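Peroxiredoxin (Clostridioides difficile, PDB 6TSB) probably combines thiol-specific peroxidase activity with chitin hydrolysis as a bifunctional spore-coat protein, this chain being its family 18 chitinase domain. Local coordinates at residues Arg115-Phe118 with Ala119-Val122; Gln121-Gln124 with Met125-Tyr129; Thr335-Ala339 with Asn340-Arg344; Thr345-Ile348 with Gly349-Pro353. All coordinates share one frame; numbering follows the deposited sequence.

Contact 1: residues Arg115-Phe118 with Ala119-Val122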
loop_
_atom_site.group_PDB
_atom_site.type_symbol
_atom_site.label_atom_id
_atom_site.label_comp_id
_atom_site.label_asym_id
_atom_site.label_seq_id
_atom_site.Cartn_x
_atom_site.Cartn_y
_atom_site.Cartn_z
ATOM N N ARG A 115 51.048 3.499 -11.053
ATOM C CA ARG A 115 50.411 2.641 -10.016
ATOM C C ARG A 115 51.067 2.922 -8.658
ATOM O O ARG A 115 50.333 3.032 -7.675
ATOM C CB ARG A 115 50.463 1.149 -10.399
ATOM C CG ARG A 115 49.556 0.789 -11.578
ATOM C CD ARG A 115 49.359 -0.700 -11.816
ATOM N NE ARG A 115 50.595 -1.427 -12.101
ATOM C CZ ARG A 115 51.065 -1.695 -13.320
ATOM N NH1 ARG A 115 50.425 -1.291 -14.405
ATOM N NH2 ARG A 115 52.209 -2.336 -13.455
ATOM N N TYR A 116 52.395 3.007 -8.593
ATOM C CA TYR A 116 53.126 3.294 -7.335
ATOM C C TYR A 116 52.739 4.706 -6.860
ATOM O O TYR A 116 52.470 4.907 -5.689
ATOM C CB TYR A 116 54.638 3.147 -7.545
ATOM C CG TYR A 116 55.453 3.302 -6.280
ATOM C CD1 TYR A 116 55.640 2.238 -5.406
ATOM C CD2 TYR A 116 56.001 4.525 -5.921
ATOM C CE1 TYR A 116 56.368 2.378 -4.231
ATOM C CE2 TYR A 116 56.728 4.686 -4.752
ATOM C CZ TYR A 116 56.914 3.608 -3.899
ATOM O OH TYR A 116 57.641 3.751 -2.749
ATOM N N ASN A 117 52.693 5.661 -7.786
ATOM C CA ASN A 117 52.375 7.088 -7.524
ATOM C C ASN A 117 50.947 7.213 -6.981
ATOM O O ASN A 117 50.762 7.871 -5.957
ATOM C CB ASN A 117 52.533 7.933 -8.783
ATOM C CG ASN A 117 52.323 9.401 -8.504
ATOM O OD1 ASN A 117 52.880 9.929 -7.558
ATOM N ND2 ASN A 117 51.532 10.070 -9.319
ATOM N N PHE A 118 49.969 6.606 -7.651
ATOM C CA PHE A 118 48.567 6.596 -7.169
ATOM C C PHE A 118 48.514 6.013 -5.763
ATOM O O PHE A 118 47.959 6.647 -4.892
ATOM C CB PHE A 118 47.653 5.809 -8.101
ATOM C CG PHE A 118 46.189 6.054 -7.842
ATOM C CD1 PHE A 118 45.524 7.088 -8.472
ATOM C CD2 PHE A 118 45.483 5.253 -6.960
ATOM C CE1 PHE A 118 44.183 7.317 -8.221
ATOM C CE2 PHE A 118 44.136 5.483 -6.714
ATOM C CZ PHE A 118 43.495 6.514 -7.345
ATOM N N ALA A 119 49.077 4.822 -5.561
ATOM C CA ALA A 119 49.023 4.163 -4.251
ATOM C C ALA A 119 49.611 5.124 -3.213
ATOM O O ALA A 119 48.928 5.337 -2.236
ATOM C CB ALA A 119 49.735 2.838 -4.262
ATOM N N ARG A 120 50.818 5.659 -3.431
ATOM C CA ARG A 120 51.533 6.558 -2.479
ATOM C C ARG A 120 50.581 7.691 -2.059
ATOM O O ARG A 120 50.567 8.033 -0.883
ATOM C CB ARG A 120 52.827 7.132 -3.090
ATOM C CG ARG A 120 53.800 7.768 -2.092
ATOM C CD ARG A 120 55.000 8.542 -2.677
ATOM N NE ARG A 120 54.658 9.271 -3.914
ATOM C CZ ARG A 120 54.004 10.442 -3.995
ATOM N NH1 ARG A 120 53.638 11.100 -2.907
ATOM N NH2 ARG A 120 53.719 10.965 -5.173
ATOM N N GLN A 121 49.820 8.258 -2.996
ATOM C CA GLN A 121 48.947 9.415 -2.716
ATOM C C GLN A 121 47.724 8.954 -1.918
ATOM O O GLN A 121 47.203 9.742 -1.116
ATOM C CB GLN A 121 48.517 10.042 -4.033
ATOM C CG GLN A 121 49.691 10.606 -4.804
ATOM C CD GLN A 121 49.260 11.768 -5.657
ATOM O OE1 GLN A 121 48.540 12.660 -5.219
ATOM N NE2 GLN A 121 49.719 11.762 -6.890
ATOM N N VAL A 122 47.253 7.732 -2.167
ATOM C CA VAL A 122 46.128 7.146 -1.385
ATOM C C VAL A 122 46.585 7.057 0.069
ATOM O O VAL A 122 45.845 7.490 0.964
ATOM C CB VAL A 122 45.687 5.788 -1.959
ATOM C CG1 VAL A 122 44.769 5.038 -1.011
ATOM C CG2 VAL A 122 45.024 5.985 -3.321
#

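Contact 2: residues Gln121-Gln124 with Met125-Tyr129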
loop_
_atom_site.group_PDB
_atom_site.type_symbol
_atom_site.label_atom_id
_atom_site.label_comp_id
_atom_site.label_asym_id
_atom_site.label_seq_id
_atom_site.Cartn_x
_atom_site.Cartn_y
_atom_site.Cartn_z
ATOM N N GLN A 121 49.820 8.258 -2.996
ATOM C CA GLN A 121 48.947 9.415 -2.716
ATOM C C GLN A 121 47.724 8.954 -1.918
ATOM O O GLN A 121 47.203 9.742 -1.116
ATOM C CB GLN A 121 48.517 10.042 -4.033
ATOM C CG GLN A 121 49.691 10.606 -4.804
ATOM C CD GLN A 121 49.260 11.768 -5.657
ATOM O OE1 GLN A 121 48.540 12.660 -5.219
ATOM N NE2 GLN A 121 49.719 11.762 -6.890
ATOM N N VAL A 122 47.253 7.732 -2.167
ATOM C CA VAL A 122 46.128 7.146 -1.385
ATOM C C VAL A 122 46.585 7.057 0.069
ATOM O O VAL A 122 45.845 7.490 0.964
ATOM C CB VAL A 122 45.687 5.788 -1.959
ATOM C CG1 VAL A 122 44.769 5.038 -1.011
ATOM C CG2 VAL A 122 45.024 5.985 -3.321
ATOM N N ASN A 123 47.780 6.531 0.296
ATOM C CA ASN A 123 48.278 6.278 1.666
ATOM C C ASN A 123 48.514 7.632 2.335
ATOM O O ASN A 123 48.331 7.735 3.553
ATOM C CB ASN A 123 49.531 5.423 1.646
ATOM C CG ASN A 123 49.983 5.038 3.034
ATOM O OD1 ASN A 123 51.090 5.376 3.440
ATOM N ND2 ASN A 123 49.119 4.379 3.778
ATOM N N GLN A 124 48.894 8.632 1.542
ATOM C CA GLN A 124 49.130 9.995 2.045
ATOM C C GLN A 124 47.799 10.592 2.494
ATOM O O GLN A 124 47.744 11.145 3.577
ATOM C CB GLN A 124 49.778 10.879 0.993
ATOM C CG GLN A 124 50.477 12.067 1.626
ATOM C CD GLN A 124 50.368 13.299 0.763
ATOM O OE1 GLN A 124 51.134 13.477 -0.186
ATOM N NE2 GLN A 124 49.410 14.155 1.102
ATOM N N MET A 125 46.763 10.501 1.682
ATOM C CA MET A 125 45.434 11.035 2.055
ATOM C C MET A 125 44.888 10.286 3.282
ATOM O O MET A 125 44.254 10.940 4.138
ATOM C CB MET A 125 44.478 10.921 0.877
ATOM C CG MET A 125 43.079 11.342 1.203
ATOM S SD MET A 125 42.061 11.105 -0.237
ATOM C CE MET A 125 42.739 12.400 -1.271
ATOM N N ILE A 126 45.144 8.980 3.407
ATOM C CA ILE A 126 44.686 8.174 4.576
ATOM C C ILE A 126 45.406 8.669 5.833
ATOM O O ILE A 126 44.725 8.830 6.853
ATOM C CB ILE A 126 44.866 6.654 4.373
ATOM C CG1 ILE A 126 43.864 6.105 3.350
ATOM C CG2 ILE A 126 44.765 5.907 5.698
ATOM C CD1 ILE A 126 44.170 4.690 2.882
ATOM N N ASN A 127 46.722 8.879 5.790
ATOM C CA ASN A 127 47.492 9.328 6.985
ATOM C C ASN A 127 47.105 10.769 7.337
ATOM O O ASN A 127 46.913 11.057 8.539
ATOM C CB ASN A 127 48.998 9.143 6.779
ATOM C CG ASN A 127 49.379 7.676 6.783
ATOM O OD1 ASN A 127 48.692 6.846 7.374
ATOM N ND2 ASN A 127 50.474 7.339 6.125
ATOM N N GLU A 128 46.931 11.615 6.319
ATOM C CA GLU A 128 46.702 13.077 6.456
ATOM C C GLU A 128 45.372 13.338 7.177
ATOM O O GLU A 128 45.353 14.226 8.039
ATOM C CB GLU A 128 46.733 13.733 5.072
ATOM C CG GLU A 128 46.325 15.196 5.057
ATOM C CD GLU A 128 46.578 15.906 3.732
ATOM O OE1 GLU A 128 47.580 15.555 3.036
ATOM O OE2 GLU A 128 45.782 16.827 3.395
ATOM N N TYR A 129 44.309 12.595 6.835
ATOM C CA TYR A 129 42.944 12.759 7.391
ATOM C C TYR A 129 42.608 11.723 8.470
ATOM O O TYR A 129 41.473 11.731 8.950
ATOM C CB TYR A 129 41.932 12.703 6.259
ATOM C CG TYR A 129 41.864 13.956 5.438
ATOM C CD1 TYR A 129 41.048 15.006 5.811
ATOM C CD2 TYR A 129 42.584 14.086 4.268
ATOM C CE1 TYR A 129 40.968 16.165 5.058
ATOM C CE2 TYR A 129 42.497 15.233 3.492
ATOM C CZ TYR A 129 41.692 16.284 3.889
ATOM O OH TYR A 129 41.587 17.407 3.116
#

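Contact 3: residues Thr335-Ala339 with Asn340-Arg344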
loop_
_atom_site.group_PDB
_atom_site.type_symbol
_atom_site.label_atom_id
_atom_site.label_comp_id
_atom_site.label_asym_id
_atom_site.label_seq_id
_atom_site.Cartn_x
_atom_site.Cartn_y
_atom_site.Cartn_z
ATOM N N THR A 335 -23.832 8.047 -4.727
ATOM C CA THR A 335 -23.650 9.527 -4.720
ATOM C C THR A 335 -22.309 9.942 -4.116
ATOM O O THR A 335 -21.908 11.104 -4.319
ATOM C CB THR A 335 -24.785 10.177 -3.927
ATOM O OG1 THR A 335 -25.859 10.065 -4.856
ATOM C CG2 THR A 335 -24.552 11.614 -3.500
ATOM N N TYR A 336 -21.652 9.064 -3.362
ATOM C CA TYR A 336 -20.365 9.360 -2.677
ATOM C C TYR A 336 -19.166 8.944 -3.547
ATOM O O TYR A 336 -18.019 9.251 -3.187
ATOM C CB TYR A 336 -20.341 8.640 -1.332
ATOM C CG TYR A 336 -21.340 9.118 -0.309
ATOM C CD1 TYR A 336 -22.133 10.243 -0.497
ATOM C CD2 TYR A 336 -21.436 8.452 0.901
ATOM C CE1 TYR A 336 -23.006 10.680 0.490
ATOM C CE2 TYR A 336 -22.319 8.861 1.884
ATOM C CZ TYR A 336 -23.106 9.979 1.683
ATOM O OH TYR A 336 -23.947 10.350 2.693
ATOM N N ASP A 337 -19.452 8.288 -4.671
ATOM C CA ASP A 337 -18.516 7.546 -5.545
ATOM C C ASP A 337 -18.971 7.832 -6.984
ATOM O O ASP A 337 -19.392 6.880 -7.710
ATOM C CB ASP A 337 -18.509 6.061 -5.133
ATOM C CG ASP A 337 -17.748 5.110 -6.055
ATOM O OD1 ASP A 337 -16.533 5.319 -6.248
ATOM O OD2 ASP A 337 -18.388 4.174 -6.590
ATOM N N GLN A 338 -18.922 9.117 -7.372
ATOM C CA GLN A 338 -19.522 9.648 -8.632
ATOM C C GLN A 338 -18.813 9.018 -9.837
ATOM O O GLN A 338 -19.472 8.842 -10.858
ATOM C CB GLN A 338 -19.478 11.181 -8.659
ATOM C CG GLN A 338 -20.383 11.875 -7.633
ATOM C CD GLN A 338 -21.877 11.805 -7.904
ATOM O OE1 GLN A 338 -22.345 11.212 -8.878
ATOM N NE2 GLN A 338 -22.658 12.411 -7.020
ATOM N N ALA A 339 -17.533 8.645 -9.720
ATOM C CA ALA A 339 -16.759 8.010 -10.816
ATOM C C ALA A 339 -16.946 6.481 -10.820
ATOM O O ALA A 339 -16.394 5.849 -11.715
ATOM C CB ALA A 339 -15.296 8.392 -10.697
ATOM N N ASN A 340 -17.674 5.894 -9.859
ATOM C CA ASN A 340 -18.001 4.436 -9.840
ATOM C C ASN A 340 -16.732 3.595 -9.669
ATOM O O ASN A 340 -16.679 2.482 -10.199
ATOM C CB ASN A 340 -18.790 4.012 -11.083
ATOM C CG ASN A 340 -20.177 4.620 -11.089
ATOM O OD1 ASN A 340 -20.679 5.029 -10.047
ATOM N ND2 ASN A 340 -20.789 4.686 -12.254
ATOM N N ILE A 341 -15.756 4.107 -8.929
ATOM C CA ILE A 341 -14.475 3.396 -8.689
ATOM C C ILE A 341 -14.747 2.283 -7.670
ATOM O O ILE A 341 -14.454 1.115 -7.978
ATOM C CB ILE A 341 -13.394 4.379 -8.223
ATOM C CG1 ILE A 341 -13.074 5.402 -9.313
ATOM C CG2 ILE A 341 -12.145 3.632 -7.760
ATOM C CD1 ILE A 341 -12.389 6.633 -8.774
ATOM N N LEU A 342 -15.325 2.622 -6.515
ATOM C CA LEU A 342 -15.691 1.602 -5.498
ATOM C C LEU A 342 -16.749 0.656 -6.073
ATOM O O LEU A 342 -16.577 -0.538 -5.927
ATOM C CB LEU A 342 -16.145 2.290 -4.212
ATOM C CG LEU A 342 -15.083 3.166 -3.566
ATOM C CD1 LEU A 342 -15.422 3.486 -2.120
ATOM C CD2 LEU A 342 -13.700 2.535 -3.685
ATOM N N ALA A 343 -17.753 1.178 -6.765
ATOM C CA ALA A 343 -18.853 0.393 -7.349
ATOM C C ALA A 343 -18.271 -0.723 -8.224
ATOM O O ALA A 343 -18.744 -1.874 -8.122
ATOM C CB ALA A 343 -19.775 1.301 -8.123
ATOM N N ARG A 344 -17.308 -0.385 -9.080
ATOM C CA ARG A 344 -16.688 -1.341 -10.038
ATOM C C ARG A 344 -16.039 -2.484 -9.243
ATOM O O ARG A 344 -16.292 -3.664 -9.561
ATOM C CB ARG A 344 -15.653 -0.618 -10.908
ATOM C CG ARG A 344 -15.340 -1.327 -12.216
ATOM C CD ARG A 344 -14.241 -0.648 -13.020
ATOM N NE ARG A 344 -13.468 -1.635 -13.759
ATOM C CZ ARG A 344 -12.364 -2.240 -13.310
ATOM N NH1 ARG A 344 -11.855 -1.963 -12.118
ATOM N NH2 ARG A 344 -11.757 -3.130 -14.072
#

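Contact 4: residues Thr345-Ile348 with Gly349-Pro353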
loop_
_atom_site.group_PDB
_atom_site.type_symbol
_atom_site.label_atom_id
_atom_site.label_comp_id
_atom_site.label_asym_id
_atom_site.label_seq_id
_atom_site.Cartn_x
_atom_site.Cartn_y
_atom_site.Cartn_z
ATOM N N THR A 345 -15.228 -2.114 -8.252
ATOM C CA THR A 345 -14.467 -3.022 -7.365
ATOM C C THR A 345 -15.483 -3.972 -6.733
ATOM O O THR A 345 -15.267 -5.191 -6.833
ATOM C CB THR A 345 -13.680 -2.260 -6.286
ATOM O OG1 THR A 345 -12.725 -1.386 -6.885
ATOM C CG2 THR A 345 -12.917 -3.165 -5.339
ATOM N N MET A 346 -16.551 -3.416 -6.144
ATOM C CA MET A 346 -17.638 -4.183 -5.489
ATOM C C MET A 346 -18.326 -5.093 -6.526
ATOM O O MET A 346 -18.551 -6.285 -6.229
ATOM C CB MET A 346 -18.628 -3.219 -4.828
ATOM C CG MET A 346 -19.732 -3.917 -4.101
ATOM S SD MET A 346 -20.775 -2.765 -3.196
ATOM C CE MET A 346 -21.797 -2.232 -4.569
ATOM N N SER A 347 -18.593 -4.626 -7.741
ATOM C CA SER A 347 -19.291 -5.470 -8.750
ATOM C C SER A 347 -18.376 -6.606 -9.237
ATOM O O SER A 347 -18.858 -7.748 -9.461
ATOM C CB SER A 347 -19.779 -4.660 -9.908
ATOM O OG SER A 347 -20.543 -5.502 -10.771
ATOM N N ILE A 348 -17.098 -6.300 -9.447
ATOM C CA ILE A 348 -16.124 -7.295 -9.979
ATOM C C ILE A 348 -15.824 -8.302 -8.846
ATOM O O ILE A 348 -15.771 -9.525 -9.140
ATOM C CB ILE A 348 -14.882 -6.578 -10.569
ATOM C CG1 ILE A 348 -15.237 -5.737 -11.801
ATOM C CG2 ILE A 348 -13.777 -7.567 -10.896
ATOM C CD1 ILE A 348 -16.052 -6.473 -12.853
ATOM N N GLY A 349 -15.733 -7.811 -7.604
ATOM C CA GLY A 349 -15.505 -8.594 -6.371
ATOM C C GLY A 349 -16.428 -9.799 -6.263
ATOM O O GLY A 349 -15.930 -10.885 -5.838
ATOM N N ILE A 350 -17.692 -9.600 -6.647
ATOM C CA ILE A 350 -18.780 -10.617 -6.723
ATOM C C ILE A 350 -18.777 -11.337 -8.073
ATOM O O ILE A 350 -19.017 -12.550 -8.058
ATOM C CB ILE A 350 -20.169 -9.968 -6.484
ATOM C CG1 ILE A 350 -20.285 -9.363 -5.084
ATOM C CG2 ILE A 350 -21.291 -10.955 -6.764
ATOM C CD1 ILE A 350 -20.008 -10.332 -3.961
ATOM N N ASN A 351 -18.623 -10.648 -9.207
ATOM C CA ASN A 351 -18.951 -11.258 -10.539
ATOM C C ASN A 351 -17.722 -11.889 -11.225
ATOM O O ASN A 351 -17.928 -12.827 -12.052
ATOM C CB ASN A 351 -19.647 -10.247 -11.457
ATOM C CG ASN A 351 -21.040 -9.940 -10.961
ATOM O OD1 ASN A 351 -21.264 -8.906 -10.328
ATOM N ND2 ASN A 351 -21.961 -10.869 -11.162
ATOM N N ASP A 352 -16.505 -11.399 -10.959
ATOM C CA ASP A 352 -15.265 -11.895 -11.630
ATOM C C ASP A 352 -14.083 -11.663 -10.695
ATOM O O ASP A 352 -13.176 -10.881 -10.968
ATOM C CB ASP A 352 -15.081 -11.244 -13.002
ATOM C CG ASP A 352 -14.803 -12.258 -14.097
ATOM O OD1 ASP A 352 -13.810 -13.012 -13.959
ATOM O OD2 ASP A 352 -15.609 -12.316 -15.056
ATOM N N PRO A 353 -14.053 -12.353 -9.537
ATOM C CA PRO A 353 -13.068 -12.040 -8.501
ATOM C C PRO A 353 -11.620 -12.319 -8.950
ATOM O O PRO A 353 -10.717 -11.771 -8.350
ATOM C CB PRO A 353 -13.466 -12.906 -7.290
ATOM C CG PRO A 353 -14.757 -13.623 -7.689
ATOM C CD PRO A 353 -14.928 -13.481 -9.189
#

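Contact 1: residues Arg115-Phe118 with Ala119-Val122
N117 and R120, one helical turn apart, join their polar ends over the surface of helix 112-128. R120 NH2 donates to N117 OD1 at 2.7 Å, but the N-H points well off the line (129°), and the bond is weak despite its shortness. The amide and guanidinium planes stand 38° apart. A bend at the third torsion of R120 folds its chain back so that the guanidinium comes to the asparagine, and the backbone O of N117 lies over one of its faces. Q121 approaches the same asparagine differently. Its CG rests 3.2 Å from N117 O, while its amide NE2 meets N117 ND2 at 3.5 Å, two donors that cannot bond; the Q121 amide is instead held by N69 and the backbone N of L70.

The apolar contact, F118 on V122, lies on the inner side. With its CG anti to the backbone N (chi1 -166°), F118 brings CE2 to 3.5 Å from CG2 of V122, the methyl meeting the ring obliquely. I165, L70 and I97 touch both residues, and L161 of helix 154-169 also packs on F118.

Routine backbone bonds supply the frame: A119 N to R115 O at 3.0 Å, R120 N to Y116 O at 2.9 Å, and V122 N to F118 O at 3.0 Å.

The chemistry illustrates an amphipathic barrel helix: main-chain bonds run through the turn, F118 and V122 face the protein interior, and the outer N117-R120 bond is a weak tie.

Contact 2: residues Gln121-Gln124 with Met125-Tyr129
V122 and I126 form the close-packed side of this helical turn, their side chains lying side by side and pointing the same way. CG1 of V122 meets CD1 of I126 at 4.0 Å, and CG1 of I126, set beside its own backbone N (chi1 -72°), also sits 3.4 Å from V122 O. That carbonyl is already bonded to I126 N at 2.9 Å, so V122 O meets both the amide and the side chain of I126. M125, also buried, sends its long chain away from the preceding turn.

The other side is looser and more exposed. Q124 NE2 donates to E128 OE1 at 3.0 Å; the amide and carboxylate planes are nearly coplanar, 14° apart, but the N-H...O angle is only 124° and the bond is weak. N123 and N127 meet with their amides almost perpendicular, N123 OD1 lying 3.4 Å from N127 ND2. Beneath them the ladder is regular, with E128 N to Q124 O at 2.9 Å and N127 N to N123 O at 3.0 Å.

I165 and I169 of helix 154-169 pack on V122 and I126 respectively, and the same helix also touches N123 through V168 and I169. L70 of strand 70-71 touches V122 and M125, and I72 and L131 add to the cover of M125. Y129 packs on P75, L78, N79 and L82 of helix 75-83.

Contact 3: residues Thr335-Ala339 with Asn340-Arg344
The carboxylate of D337 grips three consecutive amides, those of I341, L342 and A343, in the first turn of helix 341-351. OD1 accepts from L342 N at 3.0 Å, on its syn side though out of the carboxylate plane, and weakly from I341 N. OD2 takes A343 N at 3.1 Å from above that plane. Because CG of D337 is anti to the backbone N (chi1 172°), the buried group reaches forward to the helix start, whose N-H groups, lacking i-4 carbonyl partners in the helix, would be expected to stabilise its negative charge.

The second shell is a type I beta turn from D337 to N340, closed by N340 N to D337 O at 2.9 Å. N340 occupies the N-cap position with positive phi (65°), but its side chain does no capping; ND2 bonds instead to N48 O of the second subunit. A339 CB, from within the turn, lies 3.9 Å from I341 CD1.

Further out, the segment joins strand 328-332 to helix 341-351, a beta-to-alpha connection, consistent with a barrel unit completed together with the second subunit. That chain flanks it: its D273 and N48 bond Q338, its R276 packs on I341, and its F260 on L342.

Contact 4: residues Thr345-Ile348 with Gly349-Pro353
I348 lies alongside the bend that ends helix 341-351, with its branch CG2 turned toward D352: the methyl is 3.4 Å from D352 O. CG2 stands anti to the backbone N while CG1 folds beside it (chi1 -65°), which puts one branch over the departing chain. A main-chain bond closes the same turn: D352 N gives I348 O a short bond of 2.7 Å, in the carbonyl plane and on a lone pair. P353 N approaches the same oxygen but has no hydrogen to offer it.

S347 and I350 look elsewhere. The hydroxyl of S347 is bonded to the backbone O of L53 of the second subunit. S347 O accepts from N351 N at 2.9 Å. I350 sets CG1 3.7 Å from M346 O, and its amide reaches that oxygen only weakly, at 3.4 Å, a stretched rung beside the firmer G349 N to T345 O bond of 2.8 Å.

Beyond the turn, M346 and I350 meet V329 of strand 328-332, and they also touch A39 and V38 of the second subunit, respectively. T345 and I348 both pack on L356 of helix 353-361.

Here two helices are linked by a single non-helical residue. D352 leaves helical angles and takes the N-cap position of helix 353-361, although its side chain makes no capping bond. P353 follows as a proline at N1, in the first turn, where no N-H is needed for the bonding of the helix.

From the N terminus, contact 1 comes first, and contact 2 overlaps it through Q121 and V122; both are successive turns of helix 112-128, on the outside of the barrel. Contacts 3 and 4 follow in series on one element: the beta turn D337-N340 leads into helix 341-351, and contact 4 closes its last turn before helix 353-361. None nests within another or crosses it, and each closes only a helical turn or beta turn. The centres of contacts 1 and 3 are about 68 Å apart, on opposite sides of the chain's centre. Contacts 3 and 4 alone touch the second subunit, consistent with a swapped C-terminal part completing the partner's barrel.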